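Local coordinates for imelysin-like protein (Psychrobacter arcticus, PDB 3PF0) that is of unknown function but belongs to the imelysin-like family and has been regarded as a putative metalloendopeptidase, at residues A325-A328 with T329-E332. Residues are numbered along the deposited sequence; the frame is centred on the assembly and turned at random.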
loop_
_atom_site.group_PDB
_atom_site.type_symbol
_atom_site.label_atom_id
_atom_site.label_comp_id
_atom_site.label_asym_id
_atom_site.label_seq_id
_atom_site.Cartn_x
_atom_site.Cartn_y
_atom_site.Cartn_z
ATOM N N ALA A 325 -1.358 -0.510 21.823
ATOM C CA ALA A 325 -0.281 -1.379 22.292
ATOM C C ALA A 325 0.603 -0.653 23.299
ATOM O O ALA A 325 0.520 0.577 23.401
ATOM C CB ALA A 325 0.558 -1.842 21.119
ATOM N N ASP A 326 1.453 -1.423 24.038
ATOM C CA ASP A 326 2.403 -0.868 25.008
ATOM C C ASP A 326 3.470 -0.080 24.260
ATOM O O ASP A 326 3.804 -0.438 23.125
ATOM C CB ASP A 326 3.054 -1.977 25.861
ATOM C CG ASP A 326 2.082 -2.802 26.678
ATOM O OD1 ASP A 326 1.465 -2.244 27.611
ATOM O OD2 ASP A 326 1.971 -4.019 26.416
ATOM N N LYS A 327 3.991 1.002 24.877
ATOM C CA LYS A 327 5.018 1.852 24.271
ATOM C C LYS A 327 6.279 1.063 23.914
ATOM O O LYS A 327 6.846 1.297 22.852
ATOM C CB LYS A 327 5.371 3.028 25.188
ATOM C CG LYS A 327 4.608 4.303 24.858
ATOM C CD LYS A 327 5.184 5.039 23.642
ATOM C CE LYS A 327 4.268 6.130 23.143
ATOM N NZ LYS A 327 3.154 5.593 22.316
ATOM N N ALA A 328 6.684 0.106 24.771
ATOM C CA ALA A 328 7.857 -0.745 24.555
ATOM C C ALA A 328 7.662 -1.670 23.345
ATOM O O ALA A 328 8.597 -1.846 22.562
ATOM C CB ALA A 328 8.151 -1.561 25.806
ATOM N N THR A 329 6.438 -2.212 23.163
ATOM C CA THR A 329 6.087 -3.103 22.044
ATOM C C THR A 329 6.087 -2.326 20.723
ATOM O O THR A 329 6.473 -2.872 19.689
ATOM C CB THR A 329 4.728 -3.785 22.282
ATOM O OG1 THR A 329 4.598 -4.145 23.659
ATOM C CG2 THR A 329 4.546 -5.020 21.422
ATOM N N GLN A 330 5.653 -1.058 20.764
ATOM C CA GLN A 330 5.623 -0.166 19.599
ATOM C C GLN A 330 7.057 0.171 19.184
ATOM O O GLN A 330 7.351 0.242 17.982
ATOM C CB GLN A 330 4.831 1.113 19.908
ATOM C CG GLN A 330 3.325 0.905 20.098
ATOM C CD GLN A 330 2.640 2.158 20.603
ATOM O OE1 GLN A 330 3.254 3.036 21.221
ATOM N NE2 GLN A 330 1.344 2.267 20.365
ATOM N N GLN A 331 7.952 0.337 20.189
ATOM C CA GLN A 331 9.379 0.610 20.002
ATOM C C GLN A 331 10.061 -0.608 19.375
ATOM O O GLN A 331 10.880 -0.442 18.471
ATOM C CB GLN A 331 10.050 0.999 21.338
ATOM C CG GLN A 331 11.462 1.597 21.191
ATOM C CD GLN A 331 11.520 2.798 20.267
ATOM O OE1 GLN A 331 10.835 3.806 20.469
ATOM N NE2 GLN A 331 12.327 2.706 19.219
ATOM N N GLU A 332 9.699 -1.826 19.839
ATOM C CA GLU A 332 10.188 -3.107 19.321
ATOM C C GLU A 332 9.833 -3.263 17.837
ATOM O O GLU A 332 10.669 -3.704 17.040
ATOM C CB GLU A 332 9.565 -4.251 20.119
ATOM C CG GLU A 332 10.545 -5.054 20.945
ATOM C CD GLU A 332 9.951 -6.360 21.431
ATOM O OE1 GLU A 332 9.046 -6.323 22.299
ATOM O OE2 GLU A 332 10.354 -7.422 20.902
#
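K327 and Q330 cross at an angle, and NZ of K327 donates to OE1 of Q330 at 2.8 Å, lying in the plane of the amide carbonyl with a C=O...N angle of 146°. The lysine starts away from its partner and gets back by bending at chi2 and chi4, so that its CD and CE also pass alongside OE1. Q330 carries the close-packed side. Its CG stands beside the backbone N (chi1 -69°) and the chain then runs extended back along the residues that lead into the helix, with CG 3.3 Å from O of D326 and 4.0 Å from CB of A325. The buried amide is engaged at both ends, because NE2 donates to the carbonyl of L322 while OE1 takes the lysine; NZ of K327 in turn reaches the carbonyl of L250, at the C-terminal end of helix 225-250. An alanine in place of Q330 would probably leave K327 without its amide acceptor and the L322 carbonyl without this donor, and open a gap over A325. The contact forms where the chain enters helix 327-351, the last helix of this all-helical fold. D326 occupies the N-cap position, yet its side chain makes no capping bond; its carbonyl instead receives N of Q330 at 3.1 Å, and the i to i+4 pattern continues from Q331 N to K327 O and from E332 N to A328 O. The D326 side is looser and more exposed: the aspartate side chain was modelled in two conformers, and its CB lies 3.5 Å from OG1 of T329. T329 and A325 touch M318, in the loop after helix 298-316, whereas E332 is exposed, its CB and CG being the side-chain atoms near the carbonyl of A328.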